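PDB 5WE0: protection of telomeres protein poz1 from Schizosaccharomyces pombe, which binds telomeric DNA and acts as a negative regulator of telomerase and of telomere length. Local coordinates for residues Ser31-Val34 and Asn35-Arg39; Thr13-Thr16 and Phe17-Glu21; Ile58-Ile61 and Glu62-Asn66. All blocks are in the same frame, centred on the assembly; numbering follows the deposited sequence.

Contact 1: Ser31-Val34 and Asn35-Arg39; sequences SSIV and NACLR
S31-V34 passes without a break into N35-R39 as the opening turns of helix 31-43, and the amides of the later segment reach back four residues: N35 N to S31 O, A36 N to S32 O, C37 N to I33 O and L38 N to V34 O, each at 2.9 Å. The bond from L38 is the straightest of the four, with an N-H...O angle of 169°. At the first of these carbonyls the N35 side chain joins in. With its CG beside the backbone N (chi1 -79°), it folds back toward the preceding turn and brings N35 ND2 to 2.7 Å from S31 O. That hydrogen bond is weak because the N-H points well off the oxygen, at 115°, while the N35 backbone amide makes the stronger bond to the same oxygen. N35 ND2 and S31 OG, 2.9 Å apart, each hydrogen-bond to an acidic side chain in the chain of another protein, so this polar corner of the first turn contacts the partner chain. On the buried side V34 and L38 lie alongside one another, pointing the same way, with V34 CG1 4.2 Å from L38 CD1. C37 SG approaches I33 CD1 at the same 4.2 Å. Beyond the segments, C37 and L38 rest on L14, while V34 packs on Y24, M26 and an aromatic side chain of the other protein. S32 and A36 lie on the exposed side. This division of faces is that of an amphipathic helix: V34 and L38 pack both on this chain and on the partner, and S31 and N35 add the polar contacts.

Contact 2: Thr13-Thr16 and Phe17-Glu21; sequences TLET and FFIKE
T13-T16 and F17-E21 cover the C-terminal end of helix 2-18 and the loop that leaves it, and contacts such as L14 with F18 join side chains one turn apart just before I19 leaves helical geometry. The backbone evidence for a distorted last turn is a mixture of three- and four-residue hydrogen bonds. F17 N is held only weakly, by L14 O at 2.9 Å and by the more distant T13 O. F18 N lies 2.6 Å from L14 O, nearly in line with the carbonyl, and also makes a weak hydrogen bond to E15 O. The I19 N to E15 O bond, 3.0 Å long, is much straighter, at 169°. Among the side chains, F18 and L14 run alongside each other. F18 CG sits beside its own backbone N (chi1 -83°), which turns the ring back along the helix until L14 CD2 lies over one face. This CH-pi contact measures 4.1 Å from L14 CD2 to the F18 ring centroid, 21° off the ring normal and offset toward the rim. The ring also meets Y24 edge-to-face and an aromatic side chain of another protein chain at a shallow angle, besides touching V34, M56 and A59. Replacing F18 with an alanine would probably leave L14 CD2 without its aromatic cover and open a gap between helices 2-18, 31-43 and 54-64. On another side of the helix, T13 CG2 touches F17 CE1 at 3.9 Å. T13 O receives a hydrogen bond from T16 OG1 at 3.1 Å, and the same oxygen lies near the plane of the F17 ring, at its edge, 3.3 Å from F17 CD1.

Contact 3: Ile58-Ile61 and Glu62-Asn66; sequences IAFI and EYCFN
I58-I61 and E62-N66 are tied first by backbone hydrogen bonds that reach back four residues, from E62 N to I58 O, Y63 N to A59 O, C64 N to F60 O (2.7 Å) and F65 N to I61 O (3.1 Å). Helix 54-64 then ends in a Schellman motif. N66 takes a positive phi of 57°, its amide bonds to Y63 O at 3.0 Å, and the amide that follows it reaches back to E62 O. Aromatic contacts centre on C64. The F60 ring, directed toward the later turn because its CG is anti to the backbone N (chi1 173°), receives C64 CB over one face, 4.1 Å from the F60 ring centroid and 20° off the normal. C64 SG makes an oblique sulfur-aromatic contact with the same ring, 4.7 Å from its centroid, and also lies 4.0 Å above the plane of the F65 ring, so the sulfur bears on both phenylalanines. Y63 stacks on an aromatic side chain of another protein's chain. A further apolar contact joins I61 CG2 and F65 CD2 at 4.2 Å, the two side chains pointing the same way. The charged group is E62, whose carboxylate carbon CD lies alongside I58 CG2 at 3.9 Å. This buried carboxylate is satisfied from outside: OE2 by a salt bridge to K224 and a hydrogen bond with H23 ND1, OE1 by the amide of Y24. A cationic neighbour of this kind would probably favour its ionised form. Around the whole, F60 lies on L95 and A99 of helix 93-115 with R102 in cation-pi contact, and I58 and I61 face both that helix, at I106, and helix 209-230, at I220.

The three contacts occupy three helices taken in chain order: contact 2 on helix 2-18, contact 1 on helix 31-43 and contact 3 on helix 54-64. Contact 2 is the middle member in space. Its centre lies about 13 Å from each of the others, whereas the centres of contacts 1 and 3 are about 16 Å apart and their nearest atoms about 7 Å apart. It touches contact 1 through pairs such as I33 CG2 with F17 CZ at 3.7 Å, and contact 3 through F18 CD2 with A59 CB, also at 3.7 Å. All three contacts reach the chain of another protein, consistent with these helices contributing to a shared binding surface.

Contact 1: Ser31-Val34 and Asn35-Arg39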
ATOM      1  N   SER A  31      13.483  15.974   2.381  1.00 40.42           N
ATOM      2  CA  SER A  31      13.737  14.821   3.239  1.00 45.60           C
ATOM      3  C   SER A  31      13.849  15.201   4.716  1.00 40.85           C
ATOM      4  O   SER A  31      13.306  14.508   5.584  1.00 41.37           O
ATOM      5  CB  SER A  31      14.997  14.109   2.756  1.00 42.77           C
ATOM      6  OG  SER A  31      15.358  13.130   3.687  1.00 54.70           O
ATOM      7  N   SER A  32      14.547  16.289   5.031  1.00 40.73           N
ATOM      8  CA  SER A  32      14.759  16.621   6.439  1.00 41.69           C
ATOM      9  C   SER A  32      13.459  17.034   7.126  1.00 39.29           C
ATOM     10  O   SER A  32      13.170  16.578   8.241  1.00 40.65           O
ATOM     11  CB  SER A  32      15.823  17.718   6.562  1.00 51.27           C
ATOM     12  OG  SER A  32      15.242  19.015   6.468  1.00 53.06           O
ATOM     13  N   ILE A  33      12.642  17.871   6.478  1.00 39.26           N
ATOM     14  CA  ILE A  33      11.389  18.303   7.111  1.00 37.82           C
ATOM     15  C   ILE A  33      10.405  17.132   7.215  1.00 36.47           C
ATOM     16  O   ILE A  33       9.828  16.875   8.281  1.00 35.14           O
ATOM     17  CB  ILE A  33      10.799  19.513   6.353  1.00 36.45           C
ATOM     18  CG1 ILE A  33       9.540  20.080   7.027  1.00 40.85           C
ATOM     19  CG2 ILE A  33      10.541  19.200   4.880  1.00 36.34           C
ATOM     20  CD1 ILE A  33       9.755  20.659   8.405  1.00 36.82           C
ATOM     21  N   VAL A  34      10.242  16.366   6.131  1.00 35.06           N
ATOM     22  CA  VAL A  34       9.327  15.217   6.156  1.00 37.43           C
ATOM     23  C   VAL A  34       9.737  14.223   7.242  1.00 34.29           C
ATOM     24  O   VAL A  34       8.911  13.796   8.064  1.00 33.91           O
ATOM     25  CB  VAL A  34       9.258  14.558   4.760  1.00 39.50           C
ATOM     26  CG1 VAL A  34       8.710  13.131   4.838  1.00 36.67           C
ATOM     27  CG2 VAL A  34       8.409  15.422   3.795  1.00 37.25           C
ATOM     28  N   ASN A  35      11.024  13.850   7.270  1.00 36.41           N
ATOM     29  CA  ASN A  35      11.522  12.890   8.259  1.00 36.70           C
ATOM     30  C   ASN A  35      11.354  13.394   9.691  1.00 35.71           C
ATOM     31  O   ASN A  35      10.957  12.635  10.587  1.00 34.99           O
ATOM     32  CB  ASN A  35      12.990  12.562   7.978  1.00 41.20           C
ATOM     33  CG  ASN A  35      13.150  11.558   6.838  1.00 45.45           C
ATOM     34  OD1 ASN A  35      12.522  10.502   6.835  1.00 47.39           O
ATOM     35  ND2 ASN A  35      14.019  11.872   5.890  1.00 46.78           N
ATOM     36  N   ALA A  36      11.696  14.665   9.935  1.00 35.14           N
ATOM     37  CA  ALA A  36      11.513  15.243  11.263  1.00 34.07           C
ATOM     38  C   ALA A  36      10.044  15.222  11.679  1.00 34.05           C
ATOM     39  O   ALA A  36       9.732  15.003  12.854  1.00 34.14           O
ATOM     40  CB  ALA A  36      12.077  16.669  11.294  1.00 36.83           C
ATOM     41  N   CYS A  37       9.128  15.492  10.738  1.00 33.70           N
ATOM     42  CA  CYS A  37       7.692  15.411  11.037  1.00 33.25           C
ATOM     43  C   CYS A  37       7.264  13.985  11.374  1.00 34.57           C
ATOM     44  O   CYS A  37       6.565  13.757  12.369  1.00 31.39           O
ATOM     45  CB  CYS A  37       6.870  15.932   9.858  1.00 33.63           C
ATOM     46  SG  CYS A  37       6.920  17.731   9.603  1.00 41.48           S
ATOM     47  N   LEU A  38       7.644  13.013  10.530  1.00 32.77           N
ATOM     48  CA  LEU A  38       7.273  11.619  10.784  1.00 34.27           C
ATOM     49  C   LEU A  38       7.816  11.150  12.122  1.00 33.34           C
ATOM     50  O   LEU A  38       7.120  10.476  12.889  1.00 32.45           O
ATOM     51  CB  LEU A  38       7.797  10.705   9.672  1.00 33.72           C
ATOM     52  CG  LEU A  38       7.131  10.868   8.323  1.00 32.86           C
ATOM     53  CD1 LEU A  38       7.819   9.958   7.390  1.00 29.39           C
ATOM     54  CD2 LEU A  38       5.660  10.513   8.456  1.00 31.41           C
ATOM     55  N   ARG A  39       9.078  11.484  12.412  1.00 33.16           N
ATOM     56  CA  ARG A  39       9.660  11.060  13.676  1.00 31.55           C
ATOM     57  C   ARG A  39       8.941  11.698  14.851  1.00 32.93           C
ATOM     58  O   ARG A  39       8.673  11.029  15.857  1.00 35.27           O
ATOM     59  CB  ARG A  39      11.153  11.370  13.726  1.00 39.90           C
ATOM     60  CG  ARG A  39      11.857  10.501  14.771  1.00 40.48           C
ATOM     61  CD  ARG A  39      13.301  10.914  15.051  1.00 43.48           C
ATOM     62  NE  ARG A  39      13.996   9.910  15.870  1.00 44.60           N
ATOM     63  CZ  ARG A  39      13.853   9.784  17.195  1.00 50.90           C
ATOM     64  NH1 ARG A  39      13.019  10.580  17.869  1.00 45.16           N
ATOM     65  NH2 ARG A  39      14.527   8.843  17.854  1.00 48.61           N
TER

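Contact 2: Thr13-Thr16 and Phe17-Glu21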
ATOM      1  N   THR A  13       1.082  20.146   8.405  1.00 34.50           N
ATOM      2  CA  THR A  13       2.269  20.401   7.593  1.00 33.02           C
ATOM      3  C   THR A  13       2.558  19.250   6.634  1.00 33.25           C
ATOM      4  O   THR A  13       2.910  19.481   5.463  1.00 34.13           O
ATOM      5  CB  THR A  13       3.473  20.688   8.495  1.00 35.27           C
ATOM      6  OG1 THR A  13       3.261  21.940   9.172  1.00 35.19           O
ATOM      7  CG2 THR A  13       4.784  20.726   7.683  1.00 29.61           C
ATOM      8  N   LEU A  14       2.462  18.001   7.109  1.00 31.74           N
ATOM      9  CA  LEU A  14       2.722  16.870   6.211  1.00 31.31           C
ATOM     10  C   LEU A  14       1.750  16.856   5.035  1.00 35.95           C
ATOM     11  O   LEU A  14       2.133  16.511   3.905  1.00 32.55           O
ATOM     12  CB  LEU A  14       2.674  15.546   6.976  1.00 32.97           C
ATOM     13  CG  LEU A  14       3.999  15.119   7.627  1.00 35.83           C
ATOM     14  CD1 LEU A  14       3.844  13.751   8.287  1.00 34.71           C
ATOM     15  CD2 LEU A  14       5.159  15.112   6.629  1.00 28.73           C
ATOM     16  N   GLU A  15       0.485  17.250   5.282  1.00 34.93           N
ATOM     17  CA  GLU A  15      -0.515  17.314   4.219  1.00 35.20           C
ATOM     18  C   GLU A  15      -0.031  18.135   3.039  1.00 39.85           C
ATOM     19  O   GLU A  15      -0.203  17.736   1.878  1.00 38.88           O
ATOM     20  CB  GLU A  15      -1.795  17.959   4.735  1.00 38.70           C
ATOM     21  CG  GLU A  15      -2.686  17.096   5.560  1.00 38.33           C
ATOM     22  CD  GLU A  15      -4.141  17.547   5.477  1.00 43.13           C
ATOM     23  OE1 GLU A  15      -4.517  18.144   4.439  1.00 46.99           O
ATOM     24  OE2 GLU A  15      -4.904  17.295   6.435  1.00 43.03           O
ATOM     25  N   THR A  16       0.574  19.295   3.315  1.00 38.04           N
ATOM     26  CA  THR A  16       1.044  20.149   2.231  1.00 35.77           C
ATOM     27  C   THR A  16       2.248  19.559   1.528  1.00 40.66           C
ATOM     28  O   THR A  16       2.585  20.006   0.426  1.00 46.58           O
ATOM     29  CB  THR A  16       1.353  21.567   2.738  1.00 42.73           C
ATOM     30  OG1 THR A  16       2.688  21.624   3.268  1.00 40.60           O
ATOM     31  CG2 THR A  16       0.327  22.013   3.798  1.00 31.94           C
ATOM     32  N   PHE A  17       2.948  18.614   2.155  1.00 38.83           N
ATOM     33  CA  PHE A  17       4.012  17.934   1.432  1.00 40.26           C
ATOM     34  C   PHE A  17       3.509  16.659   0.760  1.00 40.40           C
ATOM     35  O   PHE A  17       4.026  16.270  -0.298  1.00 43.00           O
ATOM     36  CB  PHE A  17       5.185  17.581   2.369  1.00 42.64           C
ATOM     37  CG  PHE A  17       6.060  18.758   2.735  1.00 40.25           C
ATOM     38  CD1 PHE A  17       5.744  19.564   3.814  1.00 38.45           C
ATOM     39  CD2 PHE A  17       7.172  19.077   1.974  1.00 44.55           C
ATOM     40  CE1 PHE A  17       6.536  20.663   4.154  1.00 40.00           C
ATOM     41  CE2 PHE A  17       7.966  20.181   2.302  1.00 46.14           C
ATOM     42  CZ  PHE A  17       7.645  20.969   3.398  1.00 38.76           C
ATOM     43  N   PHE A  18       2.513  16.002   1.343  1.00 35.07           N
ATOM     44  CA  PHE A  18       2.172  14.650   0.895  1.00 40.99           C
ATOM     45  C   PHE A  18       1.106  14.618  -0.193  1.00 37.19           C
ATOM     46  O   PHE A  18       1.203  13.811  -1.122  1.00 39.69           O
ATOM     47  CB  PHE A  18       1.708  13.794   2.084  1.00 35.35           C
ATOM     48  CG  PHE A  18       2.839  13.196   2.868  1.00 36.17           C
ATOM     49  CD1 PHE A  18       4.161  13.427   2.482  1.00 35.08           C
ATOM     50  CD2 PHE A  18       2.588  12.382   3.974  1.00 37.36           C
ATOM     51  CE1 PHE A  18       5.226  12.873   3.199  1.00 36.98           C
ATOM     52  CE2 PHE A  18       3.649  11.813   4.695  1.00 34.49           C
ATOM     53  CZ  PHE A  18       4.967  12.058   4.306  1.00 31.99           C
ATOM     54  N   ILE A  19       0.095  15.478  -0.105  1.00 37.23           N
ATOM     55  CA  ILE A  19      -1.043  15.395  -1.013  1.00 39.11           C
ATOM     56  C   ILE A  19      -0.630  15.915  -2.384  1.00 41.57           C
ATOM     57  O   ILE A  19      -0.140  17.040  -2.522  1.00 43.14           O
ATOM     58  CB  ILE A  19      -2.252  16.149  -0.443  1.00 39.48           C
ATOM     59  CG1 ILE A  19      -2.707  15.451   0.841  1.00 34.49           C
ATOM     60  CG2 ILE A  19      -3.383  16.171  -1.444  1.00 39.08           C
ATOM     61  CD1 ILE A  19      -3.978  15.985   1.443  1.00 34.12           C
ATOM     62  N   LYS A  20      -0.802  15.078  -3.400  1.00 40.63           N
ATOM     63  CA  LYS A  20      -0.412  15.372  -4.767  1.00 39.54           C
ATOM     64  C   LYS A  20      -1.581  15.146  -5.714  1.00 45.95           C
ATOM     65  O   LYS A  20      -2.480  14.338  -5.443  1.00 42.36           O
ATOM     66  CB  LYS A  20       0.756  14.484  -5.194  1.00 42.55           C
ATOM     67  CG  LYS A  20       2.044  14.654  -4.399  1.00 44.74           C
ATOM     68  CD  LYS A  20       2.702  15.995  -4.718  1.00 46.82           C
ATOM     69  CE  LYS A  20       4.098  16.077  -4.087  1.00 51.46           C
ATOM     70  NZ  LYS A  20       4.790  17.381  -4.342  1.00 56.14           N
ATOM     71  N   GLU A  21      -1.575  15.901  -6.816  1.00 47.62           N
ATOM     72  CA  GLU A  21      -2.463  15.594  -7.936  1.00 49.23           C
ATOM     73  C   GLU A  21      -2.149  14.213  -8.500  1.00 45.50           C
ATOM     74  O   GLU A  21      -3.051  13.396  -8.746  1.00 40.56           O
ATOM     75  CB  GLU A  21      -2.321  16.661  -9.026  1.00 49.68           C
ATOM     76  CG  GLU A  21      -3.098  16.321 -10.296  1.00 57.16           C
ATOM     77  CD  GLU A  21      -3.050  17.417 -11.350  1.00 63.84           C
ATOM     78  OE1 GLU A  21      -2.010  18.106 -11.458  1.00 68.74           O
ATOM     79  OE2 GLU A  21      -4.050  17.572 -12.083  1.00 70.28           O
TER

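Contact 3: Ile58-Ile61 and Glu62-Asn66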
ATOM      1  N   ILE A  58      -2.078   6.811   1.951  1.00 30.10           N
ATOM      2  CA  ILE A  58      -1.960   6.930   0.498  1.00 31.52           C
ATOM      3  C   ILE A  58      -0.543   7.306   0.115  1.00 25.61           C
ATOM      4  O   ILE A  58       0.022   6.760  -0.839  1.00 26.28           O
ATOM      5  CB  ILE A  58      -2.986   7.949  -0.050  1.00 27.19           C
ATOM      6  CG1 ILE A  58      -4.397   7.368   0.003  1.00 26.59           C
ATOM      7  CG2 ILE A  58      -2.644   8.378  -1.466  1.00 26.47           C
ATOM      8  CD1 ILE A  58      -5.477   8.384  -0.314  1.00 27.75           C
ATOM      9  N   ALA A  59       0.038   8.275   0.829  1.00 28.46           N
ATOM     10  CA  ALA A  59       1.409   8.683   0.556  1.00 28.42           C
ATOM     11  C   ALA A  59       2.375   7.536   0.815  1.00 25.50           C
ATOM     12  O   ALA A  59       3.298   7.304   0.025  1.00 27.04           O
ATOM     13  CB  ALA A  59       1.772   9.898   1.414  1.00 31.36           C
ATOM     14  N   PHE A  60       2.141   6.771   1.884  1.00 27.72           N
ATOM     15  CA  PHE A  60       2.983   5.609   2.143  1.00 29.68           C
ATOM     16  C   PHE A  60       2.933   4.636   0.979  1.00 25.04           C
ATOM     17  O   PHE A  60       3.969   4.172   0.501  1.00 23.86           O
ATOM     18  CB  PHE A  60       2.568   4.883   3.420  1.00 27.08           C
ATOM     19  CG  PHE A  60       3.318   3.604   3.594  1.00 32.76           C
ATOM     20  CD1 PHE A  60       4.633   3.616   4.038  1.00 29.46           C
ATOM     21  CD2 PHE A  60       2.754   2.390   3.205  1.00 29.89           C
ATOM     22  CE1 PHE A  60       5.344   2.436   4.149  1.00 30.80           C
ATOM     23  CE2 PHE A  60       3.466   1.217   3.306  1.00 29.20           C
ATOM     24  CZ  PHE A  60       4.759   1.237   3.774  1.00 31.22           C
ATOM     25  N   ILE A  61       1.729   4.331   0.498  1.00 23.35           N
ATOM     26  CA  ILE A  61       1.581   3.387  -0.610  1.00 25.71           C
ATOM     27  C   ILE A  61       2.272   3.916  -1.863  1.00 25.04           C
ATOM     28  O   ILE A  61       2.964   3.172  -2.568  1.00 20.59           O
ATOM     29  CB  ILE A  61       0.082   3.104  -0.867  1.00 22.62           C
ATOM     30  CG1 ILE A  61      -0.516   2.336   0.309  1.00 23.42           C
ATOM     31  CG2 ILE A  61      -0.113   2.375  -2.197  1.00 22.63           C
ATOM     32  CD1 ILE A  61       0.216   1.009   0.619  1.00 23.46           C
ATOM     33  N   GLU A  62       2.079   5.207  -2.173  1.00 25.10           N
ATOM     34  CA  GLU A  62       2.750   5.792  -3.330  1.00 24.37           C
ATOM     35  C   GLU A  62       4.275   5.726  -3.180  1.00 26.25           C
ATOM     36  O   GLU A  62       4.992   5.478  -4.155  1.00 25.12           O
ATOM     37  CB  GLU A  62       2.287   7.237  -3.510  1.00 29.85           C
ATOM     38  CG  GLU A  62       0.785   7.357  -3.848  1.00 24.63           C
ATOM     39  CD  GLU A  62       0.322   8.798  -3.913  1.00 33.16           C
ATOM     40  OE1 GLU A  62       0.885   9.636  -3.160  1.00 30.53           O
ATOM     41  OE2 GLU A  62      -0.613   9.093  -4.712  1.00 31.06           O
ATOM     42  N   TYR A  63       4.789   5.972  -1.971  1.00 25.70           N
ATOM     43  CA  TYR A  63       6.234   5.959  -1.749  1.00 27.42           C
ATOM     44  C   TYR A  63       6.768   4.530  -1.758  1.00 27.20           C
ATOM     45  O   TYR A  63       7.691   4.204  -2.509  1.00 24.13           O
ATOM     46  CB  TYR A  63       6.546   6.656  -0.416  1.00 30.26           C
ATOM     47  CG  TYR A  63       8.032   6.802  -0.071  1.00 31.85           C
ATOM     48  CD1 TYR A  63       8.945   7.292  -1.002  1.00 35.31           C
ATOM     49  CD2 TYR A  63       8.512   6.465   1.195  1.00 29.83           C
ATOM     50  CE1 TYR A  63      10.298   7.423  -0.682  1.00 36.84           C
ATOM     51  CE2 TYR A  63       9.854   6.601   1.519  1.00 31.30           C
ATOM     52  CZ  TYR A  63      10.734   7.082   0.579  1.00 34.15           C
ATOM     53  OH  TYR A  63      12.052   7.219   0.895  1.00 41.87           O
ATOM     54  N   CYS A  64       6.117   3.645  -0.997  1.00 27.08           N
ATOM     55  CA  CYS A  64       6.542   2.250  -0.878  1.00 25.44           C
ATOM     56  C   CYS A  64       6.657   1.554  -2.234  1.00 28.23           C
ATOM     57  O   CYS A  64       7.623   0.823  -2.491  1.00 28.86           O
ATOM     58  CB  CYS A  64       5.550   1.513   0.014  1.00 27.03           C
ATOM     59  SG  CYS A  64       5.910  -0.216   0.226  1.00 25.60           S
ATOM     60  N   PHE A  65       5.658   1.715  -3.097  1.00 24.67           N
ATOM     61  CA  PHE A  65       5.664   1.046  -4.389  1.00 24.96           C
ATOM     62  C   PHE A  65       6.142   1.960  -5.503  1.00 25.60           C
ATOM     63  O   PHE A  65       6.081   1.575  -6.677  1.00 25.99           O
ATOM     64  CB  PHE A  65       4.273   0.466  -4.709  1.00 24.16           C
ATOM     65  CG  PHE A  65       3.877  -0.628  -3.768  1.00 23.49           C
ATOM     66  CD1 PHE A  65       4.455  -1.881  -3.870  1.00 24.37           C
ATOM     67  CD2 PHE A  65       2.985  -0.385  -2.741  1.00 22.17           C
ATOM     68  CE1 PHE A  65       4.134  -2.882  -2.973  1.00 24.97           C
ATOM     69  CE2 PHE A  65       2.645  -1.387  -1.854  1.00 25.23           C
ATOM     70  CZ  PHE A  65       3.230  -2.635  -1.964  1.00 21.86           C
ATOM     71  N   ASN A  66       6.630   3.157  -5.159  1.00 28.76           N
ATOM     72  CA  ASN A  66       7.281   4.037  -6.123  1.00 31.57           C
ATOM     73  C   ASN A  66       6.344   4.338  -7.297  1.00 32.98           C
ATOM     74  O   ASN A  66       6.727   4.282  -8.469  1.00 32.28           O
ATOM     75  CB  ASN A  66       8.602   3.401  -6.585  1.00 34.56           C
ATOM     76  CG  ASN A  66       9.703   4.436  -6.889  1.00 39.63           C
ATOM     77  OD1 ASN A  66       9.545   5.630  -6.640  1.00 45.18           O
ATOM     78  ND2 ASN A  66      10.828   3.961  -7.408  1.00 44.00           N
TER